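6-phospho-beta-d glycosidase (Streptococcus pyogenes, PDB 5FOO) probably hydrolyses 6-phosphorylated beta-glucosides as a glycoside hydrolase of family 1, and binds the glucose 6-phosphate mimic 6-phosphocyclophellitol in its active site. Local coordinates at residues 154-166 and 213-225. The protein carries 1 engineered substitution. Residues are numbered along the deposited sequence; the frame is centred on the assembly and turned at random.
Sequences GDRVKDWFVHNEP and ELSDGRIGTILNL. With JAZ (6-phosphocyclophellitol), chain G; EDO (1,2-ethanediol), chain H.
The indole of Trp160 turns its edge to the carbonyl O of Arg218, while Val157 CG1 covers one face, 3.5 Å above the ring plane. Phe161 likewise presents an edge, CD1 lying 3.5 Å from Thr221 N, and its side chain crosses that of Ile222 at about a right angle, Ile222 CG1 packing against CD1. The two rings leave opposite faces of strand 159-161, which pairs in parallel with strand 218-224, the fourth and fifth strands of the (βα)8 TIM barrel; helices 166-174 and 186-208 lie in the beta-alpha-beta crossover between them. Backbone hydrogen bonds run from Lys158 O to Glu165 N, the register shifting by one residue at a beta bulge between Phe161 and Asn164; beyond it Ile222 N bonds His163 O. At the N-terminal end, Lys158 bends at chi2 (-38°), bringing NZ 2.9 Å from Asp216 OD1 in a salt bridge that uses the syn lone pair. At the other end lies the ligand pocket. Glu165 divides its carboxylate: OE1 accepts hydrogen bonds from O17 of 6-phosphocyclophellitol and Asn164 ND2, whereas OE2 turns to strand 218-224 and is also hydrogen-bonded to Tyr299 OH. Gripped at both oxygens, the carboxylate should rotate little. Asn224 ND2 donates a hydrogen bond to Glu165 OE2, 2.6 Å away on the anti side and slightly out of the carboxylate plane, amide and carboxylate planes 20° apart.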
loop_
_atom_site.group_PDB
_atom_site.type_symbol
_atom_site.label_atom_id
_atom_site.label_comp_id
_atom_site.label_asym_id
_atom_site.label_seq_id
_atom_site.Cartn_x
_atom_site.Cartn_y
_atom_site.Cartn_z
ATOM N N GLY A 154 -16.008 -9.983 9.644
ATOM C CA GLY A 154 -15.344 -9.593 10.927
ATOM C C GLY A 154 -15.315 -10.580 12.085
ATOM O O GLY A 154 -14.584 -10.383 13.108
ATOM N N ASP A 155 -16.049 -11.661 11.895
ATOM C CA ASP A 155 -16.063 -12.792 12.828
ATOM C C ASP A 155 -14.779 -13.504 12.670
ATOM O O ASP A 155 -14.282 -14.061 13.646
ATOM C CB ASP A 155 -17.240 -13.771 12.528
ATOM C CG ASP A 155 -17.189 -14.339 11.104
ATOM O OD1 ASP A 155 -16.982 -13.586 10.102
ATOM O OD2 ASP A 155 -17.297 -15.534 10.973
ATOM N N ARG A 156 -14.206 -13.468 11.450
ATOM C CA ARG A 156 -12.945 -14.196 11.167
ATOM C C ARG A 156 -11.719 -13.335 10.900
ATOM O O ARG A 156 -10.593 -13.717 11.240
ATOM C CB ARG A 156 -13.161 -15.162 10.019
ATOM C CG ARG A 156 -13.958 -16.440 10.399
ATOM C CD ARG A 156 -14.574 -17.075 9.144
ATOM N NE ARG A 156 -15.539 -16.087 8.634
ATOM C CZ ARG A 156 -15.952 -15.901 7.368
ATOM N NH1 ARG A 156 -15.454 -16.612 6.341
ATOM N NH2 ARG A 156 -16.840 -14.918 7.127
ATOM N N VAL A 157 -11.920 -12.196 10.248
ATOM C CA VAL A 157 -10.845 -11.207 10.093
ATOM C C VAL A 157 -10.841 -10.230 11.277
ATOM O O VAL A 157 -11.848 -9.541 11.544
ATOM C CB VAL A 157 -11.048 -10.373 8.806
ATOM C CG1 VAL A 157 -9.961 -9.308 8.670
ATOM C CG2 VAL A 157 -11.118 -11.283 7.588
ATOM N N LYS A 158 -9.695 -10.164 11.934
ATOM C CA LYS A 158 -9.460 -9.272 13.051
ATOM C C LYS A 158 -8.457 -8.166 12.777
ATOM O O LYS A 158 -8.089 -7.417 13.689
ATOM C CB LYS A 158 -8.920 -10.113 14.230
ATOM C CG LYS A 158 -9.878 -11.205 14.738
ATOM C CD LYS A 158 -11.350 -10.832 14.745
ATOM C CE LYS A 158 -12.201 -11.778 15.614
ATOM N NZ LYS A 158 -13.651 -11.484 15.596
ATOM N N ASP A 159 -7.997 -8.068 11.531
ATOM C CA ASP A 159 -6.905 -7.176 11.176
ATOM C C ASP A 159 -7.251 -6.470 9.882
ATOM O O ASP A 159 -7.209 -7.076 8.813
ATOM C CB ASP A 159 -5.624 -7.957 10.995
ATOM C CG ASP A 159 -5.088 -8.497 12.313
ATOM O OD1 ASP A 159 -4.464 -7.754 13.111
ATOM O OD2 ASP A 159 -5.274 -9.720 12.485
ATOM N N TRP A 160 -7.588 -5.199 10.001
ATOM C CA TRP A 160 -8.191 -4.462 8.946
ATOM C C TRP A 160 -7.364 -3.183 8.631
ATOM O O TRP A 160 -6.832 -2.550 9.536
ATOM C CB TRP A 160 -9.589 -4.042 9.379
ATOM C CG TRP A 160 -10.573 -5.114 9.506
ATOM C CD1 TRP A 160 -10.959 -5.738 10.681
ATOM C CD2 TRP A 160 -11.342 -5.702 8.472
ATOM N NE1 TRP A 160 -11.928 -6.684 10.416
ATOM C CE2 TRP A 160 -12.204 -6.664 9.072
ATOM C CE3 TRP A 160 -11.391 -5.542 7.090
ATOM C CZ2 TRP A 160 -13.093 -7.439 8.325
ATOM C CZ3 TRP A 160 -12.309 -6.308 6.366
ATOM C CH2 TRP A 160 -13.113 -7.258 6.987
ATOM N N PHE A 161 -7.344 -2.798 7.364
ATOM C CA PHE A 161 -6.690 -1.595 6.908
ATOM C C PHE A 161 -7.566 -0.856 5.914
ATOM O O PHE A 161 -8.183 -1.455 5.068
ATOM C CB PHE A 161 -5.298 -1.958 6.373
ATOM C CG PHE A 161 -4.343 -2.363 7.451
ATOM C CD1 PHE A 161 -3.649 -1.412 8.176
ATOM C CD2 PHE A 161 -4.203 -3.688 7.794
ATOM C CE1 PHE A 161 -2.828 -1.772 9.245
ATOM C CE2 PHE A 161 -3.357 -4.071 8.847
ATOM C CZ PHE A 161 -2.685 -3.124 9.573
ATOM N N VAL A 162 -7.651 0.467 6.034
ATOM C CA VAL A 162 -8.642 1.186 5.257
ATOM C C VAL A 162 -8.122 1.467 3.811
ATOM O O VAL A 162 -8.844 1.221 2.860
ATOM C CB VAL A 162 -9.112 2.507 5.921
ATOM C CG1 VAL A 162 -10.172 3.180 5.020
ATOM C CG2 VAL A 162 -9.766 2.261 7.286
ATOM N N HIS A 163 -6.895 1.981 3.681
ATOM C CA HIS A 163 -6.287 2.227 2.385
ATOM C C HIS A 163 -4.866 1.676 2.356
ATOM O O HIS A 163 -4.180 1.578 3.389
ATOM C CB HIS A 163 -6.114 3.727 2.125
ATOM C CG HIS A 163 -7.343 4.572 2.286
ATOM N ND1 HIS A 163 -8.385 4.528 1.411
ATOM C CD2 HIS A 163 -7.633 5.548 3.153
ATOM C CE1 HIS A 163 -9.302 5.411 1.746
ATOM N NE2 HIS A 163 -8.873 6.036 2.815
ATOM N N ASN A 164 -4.407 1.372 1.145
ATOM C CA ASN A 164 -3.003 1.340 0.849
ATOM C C ASN A 164 -2.578 2.667 0.230
ATOM O O ASN A 164 -3.097 3.059 -0.823
ATOM C CB ASN A 164 -2.713 0.226 -0.143
ATOM C CG ASN A 164 -1.257 0.194 -0.546
ATOM O OD1 ASN A 164 -0.417 -0.380 0.152
ATOM N ND2 ASN A 164 -0.949 0.821 -1.667
ATOM N N GLU A 165 -1.654 3.333 0.876
ATOM C CA GLU A 165 -0.981 4.537 0.366
ATOM C C GLU A 165 -1.901 5.542 -0.310
ATOM O O GLU A 165 -1.848 5.761 -1.549
ATOM C CB GLU A 165 0.176 4.176 -0.556
ATOM C CG GLU A 165 1.245 3.314 0.047
ATOM C CD GLU A 165 2.180 2.677 -1.046
ATOM O OE1 GLU A 165 1.771 1.913 -2.037
ATOM O OE2 GLU A 165 3.371 2.924 -0.869
ATOM N N PRO A 166 -2.753 6.157 0.502
ATOM C CA PRO A 166 -3.628 7.113 -0.031
ATOM C C PRO A 166 -2.942 8.293 -0.716
ATOM O O PRO A 166 -3.506 8.798 -1.710
ATOM C CB PRO A 166 -4.481 7.513 1.151
ATOM C CG PRO A 166 -3.629 7.299 2.319
ATOM C CD PRO A 166 -2.936 6.016 1.951
ATOM N N GLU A 213 -18.646 -8.917 18.850
ATOM C CA GLU A 213 -17.940 -10.059 18.291
ATOM C C GLU A 213 -17.307 -9.823 16.851
ATOM O O GLU A 213 -16.533 -10.683 16.355
ATOM C CB GLU A 213 -18.809 -11.310 18.324
ATOM C CG GLU A 213 -19.992 -11.354 17.348
ATOM C CD GLU A 213 -21.203 -10.554 17.851
ATOM O OE1 GLU A 213 -21.088 -9.572 18.634
ATOM O OE2 GLU A 213 -22.286 -10.953 17.482
ATOM N N LEU A 214 -17.690 -8.725 16.205
ATOM C CA LEU A 214 -17.185 -8.323 14.870
ATOM C C LEU A 214 -16.259 -7.112 14.948
ATOM O O LEU A 214 -15.607 -6.761 13.946
ATOM C CB LEU A 214 -18.338 -8.012 13.927
ATOM C CG LEU A 214 -19.397 -9.096 13.770
ATOM C CD1 LEU A 214 -20.482 -8.686 12.771
ATOM C CD2 LEU A 214 -18.824 -10.468 13.410
ATOM N N SER A 215 -16.094 -6.571 16.152
ATOM C CA SER A 215 -15.399 -5.312 16.330
ATOM C C SER A 215 -14.353 -5.417 17.367
ATOM O O SER A 215 -13.957 -4.416 17.918
ATOM C CB SER A 215 -16.405 -4.142 16.651
ATOM O OG SER A 215 -16.975 -4.225 17.958
ATOM N N ASP A 216 -13.873 -6.636 17.636
ATOM C CA ASP A 216 -12.847 -6.862 18.693
ATOM C C ASP A 216 -11.415 -6.908 18.193
ATOM O O ASP A 216 -10.501 -7.124 18.964
ATOM C CB ASP A 216 -13.156 -8.157 19.456
ATOM C CG ASP A 216 -13.285 -9.368 18.531
ATOM O OD1 ASP A 216 -13.638 -9.179 17.337
ATOM O OD2 ASP A 216 -13.097 -10.510 19.012
ATOM N N GLY A 217 -11.195 -6.673 16.902
ATOM C CA GLY A 217 -9.852 -6.724 16.326
ATOM C C GLY A 217 -9.255 -5.324 16.185
ATOM O O GLY A 217 -9.627 -4.445 16.912
ATOM N N ARG A 218 -8.350 -5.103 15.222
ATOM C CA ARG A 218 -7.700 -3.825 15.110
ATOM C C ARG A 218 -7.862 -3.273 13.717
ATOM O O ARG A 218 -8.042 -4.042 12.798
ATOM C CB ARG A 218 -6.229 -3.933 15.558
ATOM C CG ARG A 218 -6.154 -4.004 17.101
ATOM C CD ARG A 218 -4.729 -3.977 17.625
ATOM N NE ARG A 218 -4.012 -5.166 17.163
ATOM C CZ ARG A 218 -2.705 -5.399 17.362
ATOM N NH1 ARG A 218 -1.969 -4.485 18.020
ATOM N NH2 ARG A 218 -2.134 -6.530 16.873
ATOM N N ILE A 219 -7.863 -1.939 13.591
ATOM C CA ILE A 219 -8.042 -1.264 12.344
ATOM C C ILE A 219 -7.076 -0.143 12.226
ATOM O O ILE A 219 -6.805 0.552 13.195
ATOM C CB ILE A 219 -9.462 -0.771 12.118
ATOM C CG1 ILE A 219 -9.590 -0.218 10.696
ATOM C CG2 ILE A 219 -9.921 0.208 13.198
ATOM C CD1 ILE A 219 -10.985 -0.225 10.214
ATOM N N GLY A 220 -6.461 -0.058 11.041
ATOM C CA GLY A 220 -5.476 0.946 10.779
ATOM C C GLY A 220 -5.512 1.362 9.348
ATOM O O GLY A 220 -6.552 1.267 8.683
ATOM N N THR A 221 -4.384 1.912 8.898
ATOM C CA THR A 221 -4.219 2.284 7.492
ATOM C C THR A 221 -2.784 1.980 7.113
ATOM O O THR A 221 -1.984 1.689 7.985
ATOM C CB THR A 221 -4.670 3.741 7.233
ATOM O OG1 THR A 221 -4.782 3.949 5.821
ATOM C CG2 THR A 221 -3.663 4.759 7.853
ATOM N N ILE A 222 -2.476 1.956 5.811
ATOM C CA ILE A 222 -1.138 1.652 5.322
ATOM C C ILE A 222 -0.582 2.899 4.668
ATOM O O ILE A 222 -1.105 3.381 3.654
ATOM C CB ILE A 222 -1.147 0.454 4.356
ATOM C CG1 ILE A 222 -1.666 -0.825 5.038
ATOM C CG2 ILE A 222 0.236 0.189 3.787
ATOM C CD1 ILE A 222 -2.171 -1.853 4.050
ATOM N N LEU A 223 0.490 3.402 5.233
ATOM C CA LEU A 223 1.041 4.689 4.873
ATOM C C LEU A 223 2.512 4.555 4.506
ATOM O O LEU A 223 3.029 3.464 4.551
ATOM C CB LEU A 223 0.847 5.705 5.986
ATOM C CG LEU A 223 -0.566 5.971 6.440
ATOM C CD1 LEU A 223 -0.568 7.030 7.514
ATOM C CD2 LEU A 223 -1.492 6.387 5.313
ATOM N N ASN A 224 3.129 5.652 4.030
ATOM C CA ASN A 224 4.600 5.777 3.801
ATOM C C ASN A 224 5.186 6.698 4.854
ATOM O O ASN A 224 4.652 7.800 5.165
ATOM C CB ASN A 224 4.892 6.367 2.439
ATOM C CG ASN A 224 5.034 5.298 1.332
ATOM O OD1 ASN A 224 6.148 4.764 1.098
ATOM N ND2 ASN A 224 3.920 5.026 0.595
ATOM N N LEU A 225 6.273 6.266 5.453
ATOM C CA LEU A 225 7.006 7.175 6.300
ATOM C C LEU A 225 8.444 7.326 5.738
ATOM O O LEU A 225 9.359 7.697 6.460
ATOM C CB LEU A 225 6.945 6.671 7.742
ATOM C CG LEU A 225 6.997 7.553 8.990
ATOM C CD1 LEU A 225 6.139 8.801 8.972
ATOM C CD2 LEU A 225 6.582 6.684 10.155
HETATM C C2 JAZ G . 3.142 -2.161 -6.161
HETATM C C3 JAZ G . 2.187 -2.215 -4.950
HETATM C C4 JAZ G . 2.376 -0.990 -4.061
HETATM C C5 JAZ G . 3.805 -0.850 -3.555
HETATM C C6 JAZ G . 4.785 -0.913 -4.706
HETATM C C7 JAZ G . 4.561 -2.130 -5.603
HETATM C C8 JAZ G . 5.641 -2.271 -6.672
HETATM O O9 JAZ G . 5.555 -1.125 -7.514
HETATM P P10 JAZ G . 5.956 -1.262 -9.046
HETATM O O11 JAZ G . 5.691 0.093 -9.601
HETATM O O12 JAZ G . 5.329 -2.441 -9.664
HETATM O O13 JAZ G . 7.387 -1.577 -9.052
HETATM O O14 JAZ G . 4.736 0.313 -5.448
HETATM O O15 JAZ G . 3.018 -3.342 -6.960
HETATM O O16 JAZ G . 0.879 -2.211 -5.464
HETATM O O17 JAZ G . 1.471 -1.036 -2.972
HETATM C C1 EDO H . -5.187 -9.222 15.926
HETATM O O1 EDO H . -4.187 -8.261 15.597
HETATM C C2 EDO H . -6.175 -8.670 16.900
HETATM O O2 EDO H . -5.980 -7.279 16.873
HETATM O O HOH W 1 -13.236 -7.638 12.941
#